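Local atomic coordinates of molybdopterin biosynthesis Mog protein (PDB entry 2G4R), a protein that probably binds molybdopterin and acts, as in related MogA proteins, by adenylating it during molybdenum cofactor biosynthesis. Residues A[64-69]-A[121-126]; A[72-77]-A[112-117]. One frame throughout, in Å; residues are numbered along the deposited sequence.

Contact 1. Residues A[64-69]-A[121-126]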
# COMPACT_ATOMS: atom_id res chain seq x y z
N ASP A 64 -0.18 -0.14 24.02
CA ASP A 64 0.99 -0.18 24.94
C ASP A 64 2.32 0.00 24.18
O ASP A 64 3.29 0.61 24.71
CB ASP A 64 1.04 -1.51 25.70
CG ASP A 64 -0.22 -1.80 26.52
OD1 ASP A 64 -0.71 -0.90 27.23
OD2 ASP A 64 -0.75 -2.92 26.42
N VAL A 65 2.40 -0.54 22.95
CA VAL A 65 3.66 -0.57 22.23
C VAL A 65 3.50 -0.45 20.73
O VAL A 65 2.65 -1.12 20.10
CB VAL A 65 4.51 -1.87 22.51
CG1 VAL A 65 5.90 -1.70 21.94
CG2 VAL A 65 4.60 -2.22 23.98
N ILE A 66 4.31 0.39 20.14
CA ILE A 66 4.40 0.43 18.68
C ILE A 66 5.81 0.09 18.23
O ILE A 66 6.79 0.74 18.66
CB ILE A 66 3.97 1.81 18.06
CG1 ILE A 66 2.59 2.24 18.52
CG2 ILE A 66 4.11 1.78 16.54
CD1 ILE A 66 2.38 3.73 18.43
N ILE A 67 5.90 -0.89 17.34
CA ILE A 67 7.15 -1.32 16.76
C ILE A 67 7.16 -0.94 15.29
O ILE A 67 6.29 -1.35 14.53
CB ILE A 67 7.45 -2.79 17.04
CG1 ILE A 67 7.59 -2.98 18.57
CG2 ILE A 67 8.80 -3.18 16.40
CD1 ILE A 67 7.79 -4.44 19.05
N THR A 68 8.14 -0.12 14.91
CA THR A 68 8.32 0.25 13.51
C THR A 68 9.57 -0.41 12.92
O THR A 68 10.59 -0.64 13.62
CB THR A 68 8.42 1.81 13.25
OG1 THR A 68 9.72 2.28 13.62
CG2 THR A 68 7.32 2.59 13.95
N SER A 69 9.49 -0.67 11.62
CA SER A 69 10.60 -1.16 10.86
C SER A 69 10.78 -0.42 9.51
O SER A 69 9.81 -0.28 8.73
CB SER A 69 10.48 -2.67 10.64
OG SER A 69 11.53 -3.17 9.78
N GLY A 121 2.33 9.77 25.25
CA GLY A 121 1.24 9.44 26.16
C GLY A 121 1.67 8.30 27.04
O GLY A 121 2.59 8.46 27.84
N ARG A 122 1.02 7.15 26.93
CA ARG A 122 1.47 5.96 27.67
C ARG A 122 1.87 4.82 26.70
O ARG A 122 1.89 3.65 27.08
CB ARG A 122 0.38 5.47 28.61
CG ARG A 122 -0.11 6.48 29.68
CD ARG A 122 -0.88 5.76 30.84
NE ARG A 122 -0.62 4.31 30.85
CZ ARG A 122 -0.81 3.50 31.89
NH1 ARG A 122 -1.32 3.93 33.05
NH2 ARG A 122 -0.50 2.21 31.74
N THR A 123 2.21 5.19 25.46
CA THR A 123 2.62 4.26 24.43
C THR A 123 4.14 4.30 24.21
O THR A 123 4.76 5.35 24.06
CB THR A 123 1.91 4.63 23.09
OG1 THR A 123 0.49 4.62 23.27
CG2 THR A 123 2.29 3.70 22.00
N LEU A 124 4.75 3.12 24.23
CA LEU A 124 6.15 3.02 23.99
C LEU A 124 6.31 2.79 22.49
O LEU A 124 5.63 1.94 21.92
CB LEU A 124 6.74 1.91 24.79
CG LEU A 124 8.18 1.44 24.51
CD1 LEU A 124 9.20 2.49 24.92
CD2 LEU A 124 8.39 0.16 25.26
N ILE A 125 7.15 3.58 21.87
CA ILE A 125 7.45 3.46 20.42
C ILE A 125 8.92 3.11 20.23
O ILE A 125 9.79 3.80 20.75
CB ILE A 125 7.17 4.77 19.62
CG1 ILE A 125 5.81 5.33 20.03
CG2 ILE A 125 7.39 4.54 18.08
CD1 ILE A 125 5.32 6.36 19.19
N ILE A 126 9.14 2.11 19.40
CA ILE A 126 10.47 1.53 19.06
C ILE A 126 10.73 1.57 17.55
O ILE A 126 10.01 0.95 16.78
CB ILE A 126 10.52 0.07 19.52
CG1 ILE A 126 10.03 -0.09 20.99
CG2 ILE A 126 11.92 -0.52 19.30
CD1 ILE A 126 10.90 0.64 22.04
O HOH W 1 3.08 1.42 27.34
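Ile66 meets both Thr123 and Ile125 through its side chain while its backbone is bonded at both ends to the neighbouring strand. Its CB branches so that CG1 lies anti to the carbonyl carbon (chi1 -54°), on the side where Thr123 stands, whereas CG2 turns the other way. Ile66 CG1 runs past Thr123 CG2 at 3.8 Å, the two side chains set at a slant to each other. At the tip, Ile66 CD1 comes still nearer to that methyl, 3.6 Å from Thr123 CG2, and also touches Ile125 CD1 at 4.0 Å. The Ile125 side chain runs alongside that of Ile66 on the same face of the sheet. Thr123 can offer its methyl because its OG1 is turned to the carbonyl of Val63.

Strands 65-69 and 123-128 run parallel in the middle of a mixed sheet with helices packed on both faces, a three-layer alpha/beta/alpha arrangement. Leu55, Ala58 and Val59 of helix 49-60 lie against Ile66. Ile67 and Ile126 project to the other face and meet Leu142 of helix 132-143.

Four backbone bonds alternate between the strands. Leu124 N donates to Asp64 O (2.9 Å) at the start of the pairing, where a water also donates to Asp64 O and to Arg122 O. Further on, Ile66 N gives to Leu124 O, Ile126 N to Ile66 O (2.8 Å) and Thr68 N to Ile126 O. Ile66 O additionally receives the CA-H of Ile125, with Ile125 CA 3.3 Å away. Thr68 OG1 passes near Ile126 O but hydrogen-bonds to the side-chain oxygen of Asn127.

Contact 2. Residues A[72-77]-A[112-117]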
# COMPACT_ATOMS: atom_id res chain seq x y z
N THR A 72 14.79 4.43 8.52
CA THR A 72 15.64 5.04 9.55
C THR A 72 17.05 5.38 9.10
O THR A 72 17.78 6.02 9.85
CB THR A 72 15.78 4.17 10.83
OG1 THR A 72 16.51 2.97 10.55
CG2 THR A 72 14.40 3.91 11.46
N GLY A 73 17.40 5.01 7.88
CA GLY A 73 18.71 5.28 7.38
C GLY A 73 18.87 6.71 6.89
O GLY A 73 18.09 7.59 7.27
N ILE A 74 19.82 6.91 6.00
CA ILE A 74 20.24 8.25 5.57
C ILE A 74 19.98 8.50 4.08
O ILE A 74 20.57 9.39 3.45
CB ILE A 74 21.68 8.53 5.99
CG1 ILE A 74 22.69 7.68 5.18
CG2 ILE A 74 21.81 8.26 7.48
CD1 ILE A 74 24.12 7.93 5.54
N SER A 75 19.08 7.70 3.51
CA SER A 75 18.67 7.90 2.14
C SER A 75 17.77 9.12 2.06
O SER A 75 17.27 9.62 3.09
CB SER A 75 17.97 6.67 1.58
OG SER A 75 16.59 6.95 1.60
N PRO A 76 17.57 9.62 0.83
CA PRO A 76 16.76 10.84 0.67
C PRO A 76 15.38 10.66 1.33
O PRO A 76 14.90 11.50 2.09
CB PRO A 76 16.62 10.97 -0.87
CG PRO A 76 17.78 10.23 -1.43
CD PRO A 76 18.07 9.10 -0.47
N THR A 77 14.80 9.49 1.09
CA THR A 77 13.46 9.21 1.51
C THR A 77 13.25 8.64 2.95
O THR A 77 12.11 8.36 3.31
CB THR A 77 12.86 8.21 0.52
OG1 THR A 77 13.74 7.07 0.39
CG2 THR A 77 12.68 8.86 -0.83
N LEU A 112 24.51 3.75 11.05
CA LEU A 112 23.83 4.68 10.16
C LEU A 112 22.33 4.71 10.39
O LEU A 112 21.62 5.54 9.82
CB LEU A 112 24.08 4.30 8.69
CG LEU A 112 25.57 4.26 8.30
CD1 LEU A 112 25.66 3.99 6.81
CD2 LEU A 112 26.24 5.58 8.68
N SER A 113 21.82 3.77 11.18
CA SER A 113 20.39 3.81 11.48
C SER A 113 20.14 4.92 12.46
O SER A 113 20.79 4.96 13.53
CB SER A 113 19.86 2.49 12.07
OG SER A 113 18.52 2.71 12.60
N ARG A 114 19.19 5.79 12.12
CA ARG A 114 18.83 6.95 12.91
C ARG A 114 17.60 6.75 13.79
O ARG A 114 17.01 7.70 14.26
CB ARG A 114 18.60 8.15 12.00
CG ARG A 114 19.83 8.43 11.15
CD ARG A 114 19.58 9.71 10.40
NE ARG A 114 18.47 9.60 9.45
CZ ARG A 114 17.33 10.28 9.52
NH1 ARG A 114 17.09 11.13 10.53
NH2 ARG A 114 16.42 10.10 8.60
N GLY A 115 17.29 5.49 14.05
CA GLY A 115 16.11 5.14 14.82
C GLY A 115 16.15 5.78 16.20
O GLY A 115 17.22 5.97 16.80
N VAL A 116 14.97 6.16 16.63
CA VAL A 116 14.73 6.56 18.00
C VAL A 116 13.73 5.58 18.65
O VAL A 116 13.11 4.72 17.99
CB VAL A 116 14.22 8.01 18.06
CG1 VAL A 116 15.21 8.95 17.45
CG2 VAL A 116 12.83 8.16 17.36
N CYS A 117 13.64 5.67 19.95
CA CYS A 117 12.63 5.06 20.76
C CYS A 117 12.15 6.16 21.69
O CYS A 117 12.90 7.08 21.99
CB CYS A 117 13.18 3.94 21.61
SG CYS A 117 13.94 2.52 20.71
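Arg114 grips the carbonyl of Gly73 side-on, with NE and NH2 both directed at the same oxygen. The bond from Arg114 NE to Gly73 O is 3.0 Å and the longer one from Arg114 NH2 to Gly73 O is 3.3 Å; the oxygen lies close to the guanidinium plane, at its edge. NE comes from above the carbonyl plane, NH2 from nearly straight ahead of the oxygen. The side chain gets there with CG anti to the carbonyl carbon, an extended second torsion and a bend at chi3 (-64°), which carries the end back over segment 72-77. On the way Arg114 CD passes Ile74 CG2 at 3.9 Å. NH1 forms a salt bridge with Glu82 of helix 80-87, so the guanidinium is held from two directions and its rotation is fixed.

Segment 72-77 begins with the Thr-Gly end of the Gly-Gly-Thr-Gly signature of the MoaB/MogA family, in the loop following strand 65-69, and the partner loop leads into strand 117-120. As in relatives, these loops probably line the molybdopterin site here.

The backbone N of Arg114 donates to Thr72 O (2.7 Å). Thr72 OG1 sits between its own N and carbonyl carbon (chi1 67°) and pairs with Ser113 OG at 2.9 Å. Ser113 OG, besides reaching Thr72, accepts a weak bond from Gly115 N. The other branch of the threonine, Thr72 CG2, lies 4.0 Å from Gly115 CA. At the outer end, Ile74 CG2 rests 3.6 Å from Leu112 O.

Contact 2 is nested within the chain loop that contact 1 closes, and their centres lie about 17 Å apart. Even so, they touch at Cys117, where the second loop passes into strand 117-120: Cys117 CB is 3.5 Å from Ile125 O, and Cys117 SG is 3.8 Å from Ile126 CD1. Asn127 is a further junction, bonded to Thr68 of contact 1, paired through the backbone with Val116 and touched by Thr72. Contact 1 belongs to the buried sheet, and contact 2 to loops beyond its strand ends, probably near the molybdopterin site. In the 72-77 loop, Pro76 and Thr77 also pack on Glu33 and Gly30 of a second subunit.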